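Low molecular weight protein-tyrosine-phosphatase yfkJ (Bacillus subtilis, PDB 4ETM) dephosphorylates phosphotyrosine-containing proteins as a low molecular weight protein tyrosine phosphatase and takes part in ethanol stress resistance. Local coordinates at residues F99-A104 with Q168-L173; A37-L42 with G50-D55; A57-W62 with G111-M116; V21-L26 with T158-L163. All blocks are in the same frame, centred on the assembly; numbering follows the deposited sequence.

How the contacts relate
Following the chain from the N terminus, 21-26 comes first: the strand that leads into the phosphate-binding loop. Its partner, 158-163, lies far along in the last long helix, so contact 4 closes a loop over most of the fold. Contact 2 nests inside it as a short closure between helix 31-45 and strand 52-58, with seven residues between its segments. Contact 3, also nested, starts where that strand ends and is closed by helix 107-117. Contact 1 begins at strand 101-104, inside both contact 3 and contact 4, and closes only at the C terminus, so it crosses both. All four reach one parallel sheet, and contacts 1 and 4 share helix 149-170.

Contact 1 of 4, residues F99-A104 with Q168-L173; sequences FDYIIA and QKEKQL
Y101 reaches from the first residue of strand 101-104 across to E170 and K171, at the point where a Schellman motif brings the C-terminal helix 149-170 to its end. CB of Y101 leaves the strand in the direction of this helix. With chi1 at -68°, CG stands anti to the carbonyl carbon, and the ring extends away from the strand toward the helix terminus. The Y101 side chain also packs on Y131 and I167, which lie outside the two segments. Its tip makes the contact with 168-173: OH rests 3.7 Å from CG of E170 and 4.0 Å from its CB, on the aliphatic part of that chain. The ring plane and the E170 carboxylate plane are nearly perpendicular, 82° apart. K171 comes from the opposite direction, its chain bent at chi2 and chi3, and lays CD at the ring edge, close to the ring plane and 3.9 Å from OH of Y101.

This is a van der Waals contact at the protein surface. NZ of K171 lies 5.7 Å from OD1 of D100, too far for a salt bridge, though a weak attraction is possible; D100 OD2 is hydrogen-bonded to the backbone N of S20. Just beyond K171 the chain turns through Q172, whose positive phi marks it as the C' residue of the motif. The helix end is then closed by two backbone bonds: a weak one from Q172 N to K169 O, and a short one of 2.7 Å from L173 N to Q168 O.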
loop_
_atom_site.group_PDB
_atom_site.type_symbol
_atom_site.label_atom_id
_atom_site.label_comp_id
_atom_site.label_asym_id
_atom_site.label_seq_id
_atom_site.Cartn_x
_atom_site.Cartn_y
_atom_site.Cartn_z
ATOM N N PHE A 99 -15.185 -6.971 10.418
ATOM C CA PHE A 99 -14.664 -6.009 11.371
ATOM C C PHE A 99 -15.072 -4.583 11.063
ATOM O O PHE A 99 -15.031 -4.168 9.927
ATOM C CB PHE A 99 -13.142 -6.111 11.427
ATOM C CG PHE A 99 -12.642 -7.338 12.144
ATOM C CD1 PHE A 99 -12.425 -7.317 13.516
ATOM C CD2 PHE A 99 -12.375 -8.506 11.451
ATOM C CE1 PHE A 99 -11.961 -8.442 14.185
ATOM C CE2 PHE A 99 -11.908 -9.637 12.123
ATOM C CZ PHE A 99 -11.712 -9.598 13.498
ATOM N N ASP A 100 -15.417 -3.824 12.098
ATOM C CA ASP A 100 -15.860 -2.451 11.929
ATOM C C ASP A 100 -14.700 -1.548 11.487
ATOM O O ASP A 100 -14.889 -0.643 10.670
ATOM C CB ASP A 100 -16.509 -1.950 13.227
ATOM C CG ASP A 100 -17.749 -2.745 13.593
ATOM O OD1 ASP A 100 -18.664 -2.826 12.742
ATOM O OD2 ASP A 100 -17.806 -3.302 14.715
ATOM N N TYR A 101 -13.516 -1.811 12.030
ATOM C CA TYR A 101 -12.305 -1.060 11.703
ATOM C C TYR A 101 -11.235 -2.029 11.257
ATOM O O TYR A 101 -11.006 -3.043 11.909
ATOM C CB TYR A 101 -11.771 -0.326 12.932
ATOM C CG TYR A 101 -12.648 0.799 13.403
ATOM C CD1 TYR A 101 -12.394 2.106 13.018
ATOM C CD2 TYR A 101 -13.712 0.557 14.246
ATOM C CE1 TYR A 101 -13.202 3.149 13.444
ATOM C CE2 TYR A 101 -14.526 1.592 14.681
ATOM C CZ TYR A 101 -14.254 2.882 14.277
ATOM O OH TYR A 101 -15.050 3.921 14.711
ATOM N N ILE A 102 -10.574 -1.728 10.150
ATOM C CA ILE A 102 -9.377 -2.469 9.810
ATOM C C ILE A 102 -8.203 -1.506 9.845
ATOM O O ILE A 102 -8.184 -0.531 9.103
ATOM C CB ILE A 102 -9.519 -3.167 8.455
ATOM C CG1 ILE A 102 -10.734 -4.114 8.494
ATOM C CG2 ILE A 102 -8.217 -3.879 8.106
ATOM C CD1 ILE A 102 -10.899 -4.978 7.278
ATOM N N ILE A 103 -7.233 -1.791 10.712
ATOM C CA ILE A 103 -6.167 -0.860 11.026
ATOM C C ILE A 103 -4.832 -1.461 10.580
ATOM O O ILE A 103 -4.307 -2.374 11.227
ATOM C CB ILE A 103 -6.129 -0.561 12.546
ATOM C CG1 ILE A 103 -7.476 -0.013 13.035
ATOM C CG2 ILE A 103 -5.037 0.436 12.855
ATOM C CD1 ILE A 103 -8.000 1.161 12.235
ATOM N N ALA A 104 -4.313 -0.959 9.458
ATOM C CA ALA A 104 -3.053 -1.449 8.865
ATOM C C ALA A 104 -1.848 -0.753 9.448
ATOM O O ALA A 104 -1.946 0.390 9.862
ATOM C CB ALA A 104 -3.078 -1.232 7.383
ATOM N N GLN A 168 -13.900 6.166 20.548
ATOM C CA GLN A 168 -14.751 6.657 21.640
ATOM C C GLN A 168 -15.567 7.884 21.228
ATOM O O GLN A 168 -16.731 8.035 21.616
ATOM C CB GLN A 168 -13.921 6.998 22.880
ATOM C CG GLN A 168 -13.426 5.805 23.679
ATOM C CD GLN A 168 -12.889 6.221 25.041
ATOM O OE1 GLN A 168 -13.190 5.600 26.061
ATOM N NE2 GLN A 168 -12.100 7.288 25.061
ATOM N N LYS A 169 -14.955 8.772 20.451
ATOM C CA LYS A 169 -15.665 9.941 19.945
ATOM C C LYS A 169 -16.687 9.568 18.871
ATOM O O LYS A 169 -17.827 10.045 18.897
ATOM C CB LYS A 169 -14.688 10.980 19.395
ATOM C CG LYS A 169 -15.377 12.196 18.793
ATOM C CD LYS A 169 -14.377 13.268 18.384
ATOM C CE LYS A 169 -15.092 14.513 17.873
ATOM N NZ LYS A 169 -14.129 15.592 17.502
ATOM N N GLU A 170 -16.278 8.716 17.934
ATOM C CA GLU A 170 -17.129 8.330 16.806
ATOM C C GLU A 170 -18.359 7.531 17.229
ATOM O O GLU A 170 -19.487 7.885 16.879
ATOM C CB GLU A 170 -16.324 7.537 15.767
ATOM C CG GLU A 170 -17.156 6.974 14.618
ATOM C CD GLU A 170 -17.658 8.050 13.664
ATOM O OE1 GLU A 170 -17.162 9.196 13.741
ATOM O OE2 GLU A 170 -18.550 7.754 12.836
ATOM N N LYS A 171 -18.132 6.458 17.983
ATOM C CA LYS A 171 -19.215 5.597 18.447
ATOM C C LYS A 171 -19.860 6.163 19.705
ATOM O O LYS A 171 -20.714 5.516 20.316
ATOM C CB LYS A 171 -18.701 4.180 18.718
ATOM C CG LYS A 171 -17.620 3.711 17.762
ATOM C CD LYS A 171 -18.120 2.689 16.759
ATOM C CE LYS A 171 -19.125 3.286 15.794
ATOM N NZ LYS A 171 -19.110 2.572 14.487
ATOM N N GLN A 172 -19.440 7.369 20.085
ATOM C CA GLN A 172 -19.941 8.051 21.283
ATOM C C GLN A 172 -19.873 7.134 22.502
ATOM O O GLN A 172 -20.817 7.051 23.294
ATOM C CB GLN A 172 -21.354 8.586 21.053
ATOM C CG GLN A 172 -21.472 9.403 19.775
ATOM C CD GLN A 172 -22.805 10.109 19.643
ATOM O OE1 GLN A 172 -23.626 9.759 18.792
ATOM N NE2 GLN A 172 -23.026 11.117 20.481
ATOM N N LEU A 173 -18.738 6.444 22.613
ATOM C CA LEU A 173 -18.479 5.474 23.670
ATOM C C LEU A 173 -19.367 4.245 23.532
ATOM O O LEU A 173 -19.185 3.436 22.624
ATOM C CB LEU A 173 -18.651 6.107 25.049
ATOM C CG LEU A 173 -17.452 6.827 25.651
ATOM C CD1 LEU A 173 -16.285 5.875 25.670
ATOM C CD2 LEU A 173 -17.123 8.089 24.873
#

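Contact 2 of 4, residues A37-L42 with G50-D55; sequences AIFRDL and GKIKAD
F39 packs against I52 and A54. The CG2 methyl of I52 sits at the ring edge, in the ring plane, 3.6 Å from CE2 of F39 and 3.8 Å from its CZ. Further along the strand, CB of A54 approaches obliquely, 3.8 Å from CD2 of F39. In F39, CG is anti to the backbone N (chi1 176°), which carries the ring from helix 31-45 toward the strand; the phenyl and the isoleucine side chain cross at about a right angle.

R40, next on the helix, handles the polar rim. Its chain bends at chi3, turning NH1 back toward the strand, and one ordered water accepts hydrogen bonds from both R40 NH1, at 3.0 Å, and A54 N, at 3.1 Å. That water lies at the edge of the guanidinium, in its plane, and takes up the backbone N-H of a residue on an outermost strand of the chain's sheet. On the other branch, NH2 of R40 forms a salt bridge with E36, one helical turn earlier, which helps to fix the guanidinium.

Outward from this first shell, F23 of strand 19-25 meets the F39 ring edge-to-face, and C160 and L164 of helix 149-170 close in on F39 and I52 respectively. Helix and strand segments run nearly antiparallel, 168° apart with axes 8.3 Å from each other, as expected for the crossover helix of the beta-alpha-beta unit of strand 19-25, helix 31-45 and strand 52-58.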
loop_
_atom_site.group_PDB
_atom_site.type_symbol
_atom_site.label_atom_id
_atom_site.label_comp_id
_atom_site.label_asym_id
_atom_site.label_seq_id
_atom_site.Cartn_x
_atom_site.Cartn_y
_atom_site.Cartn_z
ATOM N N ALA A 37 -2.584 -6.481 21.416
ATOM C CA ALA A 37 -2.410 -6.607 22.859
ATOM C C ALA A 37 -2.447 -5.253 23.545
ATOM O O ALA A 37 -3.094 -5.089 24.578
ATOM C CB ALA A 37 -1.105 -7.312 23.163
ATOM N N ILE A 38 -1.740 -4.277 22.980
ATOM C CA ILE A 38 -1.685 -2.948 23.583
ATOM C C ILE A 38 -3.049 -2.276 23.551
ATOM O O ILE A 38 -3.505 -1.728 24.551
ATOM C CB ILE A 38 -0.641 -2.057 22.874
ATOM C CG1 ILE A 38 0.765 -2.501 23.266
ATOM C CG2 ILE A 38 -0.848 -0.590 23.224
ATOM C CD1 ILE A 38 1.860 -1.691 22.589
ATOM N N PHE A 39 -3.705 -2.332 22.399
ATOM C CA PHE A 39 -5.015 -1.717 22.249
ATOM C C PHE A 39 -6.026 -2.344 23.194
ATOM O O PHE A 39 -6.860 -1.645 23.784
ATOM C CB PHE A 39 -5.492 -1.846 20.805
ATOM C CG PHE A 39 -6.860 -1.320 20.583
ATOM C CD1 PHE A 39 -7.063 0.015 20.279
ATOM C CD2 PHE A 39 -7.955 -2.159 20.673
ATOM C CE1 PHE A 39 -8.334 0.496 20.065
ATOM C CE2 PHE A 39 -9.228 -1.680 20.467
ATOM C CZ PHE A 39 -9.415 -0.358 20.153
ATOM N N ARG A 40 -5.964 -3.666 23.333
ATOM C CA ARG A 40 -6.863 -4.374 24.245
ATOM C C ARG A 40 -6.660 -3.872 25.668
ATOM O O ARG A 40 -7.634 -3.645 26.394
ATOM C CB ARG A 40 -6.634 -5.885 24.166
ATOM C CG ARG A 40 -7.184 -6.658 25.353
ATOM C CD ARG A 40 -7.593 -8.074 24.975
ATOM N NE ARG A 40 -6.505 -8.835 24.385
ATOM C CZ ARG A 40 -6.482 -9.286 23.133
ATOM N NH1 ARG A 40 -7.502 -9.085 22.310
ATOM N NH2 ARG A 40 -5.433 -9.962 22.713
ATOM N N ASP A 41 -5.401 -3.692 26.055
ATOM C CA ASP A 41 -5.057 -3.195 27.381
ATOM C C ASP A 41 -5.597 -1.787 27.626
ATOM O O ASP A 41 -6.146 -1.500 28.700
ATOM C CB ASP A 41 -3.538 -3.218 27.577
ATOM C CG ASP A 41 -3.132 -2.840 28.984
ATOM O OD1 ASP A 41 -3.406 -3.639 29.907
ATOM O OD2 ASP A 41 -2.537 -1.752 29.168
ATOM N N LEU A 42 -5.430 -0.908 26.642
ATOM C CA LEU A 42 -5.959 0.449 26.724
ATOM C C LEU A 42 -7.478 0.458 26.867
ATOM O O LEU A 42 -8.014 1.183 27.702
ATOM C CB LEU A 42 -5.553 1.288 25.514
ATOM C CG LEU A 42 -4.060 1.592 25.375
ATOM C CD1 LEU A 42 -3.810 2.570 24.223
ATOM C CD2 LEU A 42 -3.512 2.143 26.676
ATOM N N GLY A 50 -16.359 -4.683 27.435
ATOM C CA GLY A 50 -17.656 -5.199 27.041
ATOM C C GLY A 50 -18.213 -4.563 25.781
ATOM O O GLY A 50 -19.318 -4.903 25.346
ATOM N N LYS A 51 -17.457 -3.639 25.193
ATOM C CA LYS A 51 -17.928 -2.902 24.021
ATOM C C LYS A 51 -16.997 -3.004 22.818
ATOM O O LYS A 51 -17.447 -2.956 21.674
ATOM C CB LYS A 51 -18.145 -1.428 24.363
ATOM C CG LYS A 51 -18.755 -0.618 23.226
ATOM C CD LYS A 51 -20.109 -1.176 22.822
ATOM C CE LYS A 51 -20.673 -0.479 21.600
ATOM N NZ LYS A 51 -22.145 -0.656 21.449
ATOM N N ILE A 52 -15.697 -3.128 23.073
ATOM C CA ILE A 52 -14.717 -3.206 21.991
ATOM C C ILE A 52 -13.926 -4.518 22.013
ATOM O O ILE A 52 -13.423 -4.928 23.056
ATOM C CB ILE A 52 -13.730 -2.013 22.036
ATOM C CG1 ILE A 52 -14.489 -0.690 21.978
ATOM C CG2 ILE A 52 -12.736 -2.097 20.892
ATOM C CD1 ILE A 52 -13.580 0.526 22.048
ATOM N N LYS A 53 -13.817 -5.167 20.853
ATOM C CA LYS A 53 -13.040 -6.390 20.723
ATOM C C LYS A 53 -11.971 -6.207 19.648
ATOM O O LYS A 53 -12.247 -5.643 18.590
ATOM C CB LYS A 53 -13.949 -7.560 20.353
ATOM C CG LYS A 53 -13.267 -8.906 20.495
ATOM C CD LYS A 53 -14.200 -10.061 20.167
ATOM C CE LYS A 53 -13.483 -11.397 20.308
ATOM N NZ LYS A 53 -14.409 -12.547 20.098
ATOM N N ALA A 54 -10.757 -6.686 19.908
ATOM C CA ALA A 54 -9.683 -6.569 18.919
ATOM C C ALA A 54 -9.108 -7.929 18.514
ATOM O O ALA A 54 -9.173 -8.893 19.281
ATOM C CB ALA A 54 -8.576 -5.645 19.434
ATOM N N ASP A 55 -8.563 -7.991 17.296
ATOM C CA ASP A 55 -7.912 -9.187 16.768
ATOM C C ASP A 55 -6.805 -8.684 15.854
ATOM O O ASP A 55 -6.687 -7.477 15.634
ATOM C CB ASP A 55 -8.893 -10.059 15.973
ATOM C CG ASP A 55 -8.313 -11.422 15.592
ATOM O OD1 ASP A 55 -7.332 -11.872 16.231
ATOM O OD2 ASP A 55 -8.856 -12.062 14.653
HETATM O O HOH W 1 -10.246 -7.963 22.646
#

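Contact 3 of 4, residues A57-W62 with G111-M116; sequences AGIGGW and GSLRSM
S112 and L113, on successive positions of helix 107-117, receive the side chain of I59, the first residue past the end of strand 52-58. Going along the helix, S112 meets it first. Its CB lies 3.5 Å from I59 CG2, tighter than usual for two carbons, and 3.6 Å from I59 CD1, so both branches of the isoleucine lean on this carbon. I59 achieves this with CG1 anti to the carbonyl carbon (chi1 -61°) and CD1 folded back by chi2. OG of S112 also stands against the CG2 methyl of I59 at 3.6 Å, but its polar partners lie beyond the contact: the E108 carbonyl one turn back in the helix, and the G111 carbonyl of the second subunit. The G111 carbonyl of this chain is in turn paired with S112 OG of that subunit, giving a reciprocal link between the two helices.

L113 follows, setting CD2 3.9 Å from CD1 of I59, an apolar touch at the tips of both chains. Next in sequence, R114 NE bridges to E108 of the second subunit, and S115 packs on S112 of that same subunit. M116 points toward I59 but its side chain stays 4.7 Å away, and it packs on V91.

The nearest atoms of the I59 and catalytic C25 side chains are about 7 Å apart, and I59 N probably hydrogen-bonds C25 O. On the sheet side, the I59 side chain touches V24 of the neighbouring strand 19-25. The contact therefore joins the end of an outermost strand to a helix of the dimer interface, where F119 of the second subunit also packs on I59.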
loop_
_atom_site.group_PDB
_atom_site.type_symbol
_atom_site.label_atom_id
_atom_site.label_comp_id
_atom_site.label_asym_id
_atom_site.label_seq_id
_atom_site.Cartn_x
_atom_site.Cartn_y
_atom_site.Cartn_z
ATOM N N ALA A 57 -4.185 -9.897 12.152
ATOM C CA ALA A 57 -3.999 -10.864 11.064
ATOM C C ALA A 57 -2.952 -10.308 10.129
ATOM O O ALA A 57 -2.678 -9.102 10.128
ATOM C CB ALA A 57 -5.307 -11.114 10.299
ATOM N N GLY A 58 -2.379 -11.173 9.298
ATOM C CA GLY A 58 -1.308 -10.744 8.425
ATOM C C GLY A 58 -1.640 -10.862 6.953
ATOM O O GLY A 58 -2.442 -11.691 6.556
ATOM N N ILE A 59 -0.999 -10.026 6.145
ATOM C CA ILE A 59 -1.121 -10.137 4.708
ATOM C C ILE A 59 -0.559 -11.462 4.188
ATOM O O ILE A 59 -1.193 -12.124 3.349
ATOM C CB ILE A 59 -0.423 -8.973 3.986
ATOM C CG1 ILE A 59 -1.061 -7.636 4.380
ATOM C CG2 ILE A 59 -0.554 -9.181 2.481
ATOM C CD1 ILE A 59 -2.562 -7.585 4.136
ATOM N N GLY A 60 0.618 -11.838 4.699
ATOM C CA GLY A 60 1.320 -13.015 4.217
ATOM C C GLY A 60 1.038 -14.225 5.081
ATOM O O GLY A 60 0.462 -14.102 6.161
ATOM N N GLY A 61 1.471 -15.391 4.621
ATOM C CA GLY A 61 1.148 -16.630 5.310
ATOM C C GLY A 61 2.325 -17.401 5.874
ATOM O O GLY A 61 2.154 -18.537 6.323
ATOM N N TRP A 62 3.511 -16.806 5.889
ATOM C CA TRP A 62 4.704 -17.536 6.323
ATOM C C TRP A 62 4.651 -18.021 7.765
ATOM O O TRP A 62 5.263 -19.024 8.087
ATOM C CB TRP A 62 5.954 -16.670 6.176
ATOM C CG TRP A 62 6.043 -15.976 4.900
ATOM C CD1 TRP A 62 6.522 -16.478 3.718
ATOM C CD2 TRP A 62 5.639 -14.636 4.639
ATOM N NE1 TRP A 62 6.444 -15.515 2.743
ATOM C CE2 TRP A 62 5.904 -14.376 3.281
ATOM C CE3 TRP A 62 5.083 -13.619 5.429
ATOM C CZ2 TRP A 62 5.633 -13.143 2.692
ATOM C CZ3 TRP A 62 4.799 -12.407 4.839
ATOM C CH2 TRP A 62 5.082 -12.172 3.486
ATOM N N GLY A 111 -2.450 -1.385 0.603
ATOM C CA GLY A 111 -2.495 -1.794 -0.785
ATOM C C GLY A 111 -2.811 -3.269 -0.944
ATOM O O GLY A 111 -3.563 -3.649 -1.841
ATOM N N SER A 112 -2.240 -4.103 -0.075
ATOM C CA SER A 112 -2.525 -5.531 -0.122
ATOM C C SER A 112 -3.984 -5.818 0.168
ATOM O O SER A 112 -4.580 -6.664 -0.491
ATOM C CB SER A 112 -1.638 -6.304 0.848
ATOM O OG SER A 112 -0.275 -6.179 0.477
ATOM N N LEU A 113 -4.554 -5.113 1.149
ATOM C CA LEU A 113 -5.958 -5.304 1.495
ATOM C C LEU A 113 -6.827 -4.846 0.318
ATOM O O LEU A 113 -7.881 -5.418 0.057
ATOM C CB LEU A 113 -6.317 -4.572 2.800
ATOM C CG LEU A 113 -5.674 -5.128 4.080
ATOM C CD1 LEU A 113 -5.737 -4.133 5.232
ATOM C CD2 LEU A 113 -6.313 -6.442 4.504
ATOM N N ARG A 114 -6.354 -3.848 -0.420
ATOM C CA ARG A 114 -7.114 -3.333 -1.566
ATOM C C ARG A 114 -7.177 -4.331 -2.716
ATOM O O ARG A 114 -8.195 -4.448 -3.392
ATOM C CB ARG A 114 -6.519 -2.012 -2.059
ATOM C CG ARG A 114 -6.616 -0.833 -1.082
ATOM C CD ARG A 114 -6.483 0.495 -1.834
ATOM N NE ARG A 114 -6.360 1.633 -0.926
ATOM C CZ ARG A 114 -7.372 2.152 -0.236
ATOM N NH1 ARG A 114 -8.592 1.641 -0.355
ATOM N NH2 ARG A 114 -7.165 3.183 0.579
ATOM N N SER A 115 -6.068 -5.026 -2.938
ATOM C CA SER A 115 -5.986 -6.098 -3.917
ATOM C C SER A 115 -6.903 -7.271 -3.539
ATOM O O SER A 115 -7.351 -8.031 -4.399
ATOM C CB SER A 115 -4.528 -6.581 -4.016
ATOM O OG SER A 115 -4.347 -7.562 -5.028
ATOM N N MET A 116 -7.184 -7.407 -2.250
ATOM C CA MET A 116 -7.962 -8.536 -1.741
ATOM C C MET A 116 -9.462 -8.260 -1.771
ATOM O O MET A 116 -10.268 -9.177 -1.788
ATOM C CB MET A 116 -7.527 -8.830 -0.304
ATOM C CG MET A 116 -8.332 -9.885 0.421
ATOM S SD MET A 116 -7.681 -10.034 2.085
ATOM C CE MET A 116 -5.941 -9.856 1.712
#

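Contact 4 of 4, residues V21-L26 with T158-L163; sequences VLFVCL and TGCEQL. With PO4 (phosphate ion), chain C.
F23 and L163 approach from opposite directions because their first torsions point them at each other: in F23, CG is anti to the carbonyl carbon (chi1 -64°), and in L163, CG is anti to the backbone N (chi1 172°). The CD2 methyl of L163 comes obliquely onto the phenyl ring, 3.7 Å from CE1 of F23 and 3.9 Å from its CZ. One turn earlier in the helix, C160 brings its sulfur to the same ring, 5.1 Å from the centroid and 44° off the ring normal, an oblique sulfur-aromatic contact. V21 completes the patch: its CG1 lies over one face of the F23 ring, offset toward the rim and 3.7 Å above the plane, and touches L163 CD2 more loosely, at 4.4 Å.

All of this is buried packing near the centre of the chain, and it fills the space between the sheet and helix 149-170, whose segment runs at 154° to the strand. Alongside, I103 of the adjacent strand 101-104 packs on V21, F23 and L163, sealing the same layer.

The strand ends at C25, the catalytic nucleophile. Its SG, between the backbone N and the carbonyl carbon, lies 3.6 Å from P of a bound phosphate ion (probably from the crystallisation liquor), opposite the P-O1 bond, and 3.4 Å from O3. L26 N gives that ion's O3 a weak hydrogen bond of 3.0 Å, bent to 124°. Backbone N atoms of G27, I29, C30 and R31 hold the phosphate too. This cradle of amides, running from C25 to R31, is the P-loop of protein tyrosine phosphatases.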
loop_
_atom_site.group_PDB
_atom_site.type_symbol
_atom_site.label_atom_id
_atom_site.label_comp_id
_atom_site.label_asym_id
_atom_site.label_seq_id
_atom_site.Cartn_x
_atom_site.Cartn_y
_atom_site.Cartn_z
ATOM N N VAL A 21 -12.245 -4.471 15.973
ATOM C CA VAL A 21 -11.074 -3.842 15.382
ATOM C C VAL A 21 -10.076 -4.927 14.970
ATOM O O VAL A 21 -9.672 -5.732 15.798
ATOM C CB VAL A 21 -10.404 -2.897 16.400
ATOM C CG1 VAL A 21 -9.195 -2.218 15.795
ATOM C CG2 VAL A 21 -11.407 -1.861 16.900
ATOM N N LEU A 22 -9.699 -4.955 13.695
ATOM C CA LEU A 22 -8.679 -5.890 13.212
ATOM C C LEU A 22 -7.408 -5.133 12.861
ATOM O O LEU A 22 -7.431 -4.241 12.018
ATOM C CB LEU A 22 -9.176 -6.665 11.993
ATOM C CG LEU A 22 -8.106 -7.592 11.419
ATOM C CD1 LEU A 22 -7.851 -8.735 12.372
ATOM C CD2 LEU A 22 -8.532 -8.113 10.043
ATOM N N PHE A 23 -6.314 -5.461 13.549
ATOM C CA PHE A 23 -5.001 -4.894 13.245
ATOM C C PHE A 23 -4.296 -5.758 12.222
ATOM O O PHE A 23 -4.307 -6.976 12.326
ATOM C CB PHE A 23 -4.145 -4.751 14.497
ATOM C CG PHE A 23 -4.697 -3.788 15.491
ATOM C CD1 PHE A 23 -4.498 -2.424 15.339
ATOM C CD2 PHE A 23 -5.438 -4.242 16.572
ATOM C CE1 PHE A 23 -5.014 -1.526 16.256
ATOM C CE2 PHE A 23 -5.961 -3.339 17.503
ATOM C CZ PHE A 23 -5.753 -1.985 17.339
ATOM N N VAL A 24 -3.721 -5.137 11.203
ATOM C CA VAL A 24 -3.132 -5.915 10.117
ATOM C C VAL A 24 -1.720 -5.458 9.782
ATOM O O VAL A 24 -1.464 -4.258 9.564
ATOM C CB VAL A 24 -3.999 -5.853 8.831
ATOM C CG1 VAL A 24 -3.361 -6.652 7.694
ATOM C CG2 VAL A 24 -5.404 -6.373 9.090
ATOM N N CYS A 25 -0.803 -6.419 9.735
ATOM C CA CYS A 25 0.547 -6.148 9.263
ATOM C C CYS A 25 0.927 -7.197 8.217
ATOM O O CYS A 25 0.067 -7.859 7.657
ATOM C CB CYS A 25 1.539 -6.109 10.424
ATOM S SG CYS A 25 1.705 -7.617 11.364
ATOM N N LEU A 26 2.210 -7.341 7.948
ATOM C CA LEU A 26 2.656 -8.272 6.917
ATOM C C LEU A 26 2.708 -9.710 7.419
ATOM O O LEU A 26 2.074 -10.605 6.839
ATOM C CB LEU A 26 4.027 -7.827 6.393
ATOM C CG LEU A 26 4.650 -8.731 5.329
ATOM C CD1 LEU A 26 3.769 -8.757 4.111
ATOM C CD2 LEU A 26 6.061 -8.239 4.981
ATOM N N THR A 158 1.294 5.208 20.953
ATOM C CA THR A 158 0.624 6.469 20.646
ATOM C C THR A 158 -0.507 6.268 19.637
ATOM O O THR A 158 -1.582 6.861 19.755
ATOM C CB THR A 158 1.616 7.542 20.146
ATOM O OG1 THR A 158 2.223 7.121 18.923
ATOM C CG2 THR A 158 2.696 7.766 21.176
ATOM N N GLY A 159 -0.271 5.409 18.657
ATOM C CA GLY A 159 -1.280 5.159 17.653
ATOM C C GLY A 159 -2.527 4.554 18.272
ATOM O O GLY A 159 -3.638 4.972 17.947
ATOM N N CYS A 160 -2.348 3.558 19.135
ATOM C CA CYS A 160 -3.483 2.893 19.774
ATOM C C CYS A 160 -4.248 3.831 20.696
ATOM O O CYS A 160 -5.475 3.742 20.797
ATOM C CB CYS A 160 -3.040 1.657 20.546
ATOM S SG CYS A 160 -2.607 0.251 19.502
ATOM N N GLU A 161 -3.520 4.717 21.368
ATOM C CA GLU A 161 -4.141 5.732 22.209
ATOM C C GLU A 161 -5.073 6.629 21.403
ATOM O O GLU A 161 -6.225 6.845 21.790
ATOM C CB GLU A 161 -3.072 6.570 22.923
ATOM C CG GLU A 161 -2.399 5.830 24.060
ATOM C CD GLU A 161 -1.181 6.549 24.599
ATOM O OE1 GLU A 161 -1.037 7.764 24.333
ATOM O OE2 GLU A 161 -0.371 5.892 25.289
ATOM N N GLN A 162 -4.573 7.157 20.291
ATOM C CA GLN A 162 -5.357 8.049 19.445
ATOM C C GLN A 162 -6.502 7.300 18.783
ATOM O O GLN A 162 -7.612 7.817 18.685
ATOM C CB GLN A 162 -4.475 8.679 18.365
ATOM C CG GLN A 162 -3.394 9.565 18.924
ATOM C CD GLN A 162 -3.971 10.672 19.754
ATOM O OE1 GLN A 162 -5.067 11.156 19.475
ATOM N NE2 GLN A 162 -3.250 11.075 20.794
ATOM N N LEU A 163 -6.218 6.087 18.313
ATOM C CA LEU A 163 -7.243 5.250 17.694
ATOM C C LEU A 163 -8.405 5.023 18.648
ATOM O O LEU A 163 -9.557 5.264 18.290
ATOM C CB LEU A 163 -6.667 3.891 17.274
ATOM C CG LEU A 163 -7.732 2.890 16.789
ATOM C CD1 LEU A 163 -8.492 3.397 15.567
ATOM C CD2 LEU A 163 -7.086 1.539 16.498
HETATM P P PO4 C . 5.287 -8.081 11.045
HETATM O O1 PO4 C . 6.763 -8.340 10.809
HETATM O O2 PO4 C . 4.720 -9.328 11.638
HETATM O O3 PO4 C . 4.636 -7.740 9.740
HETATM O O4 PO4 C . 5.125 -6.848 11.913
#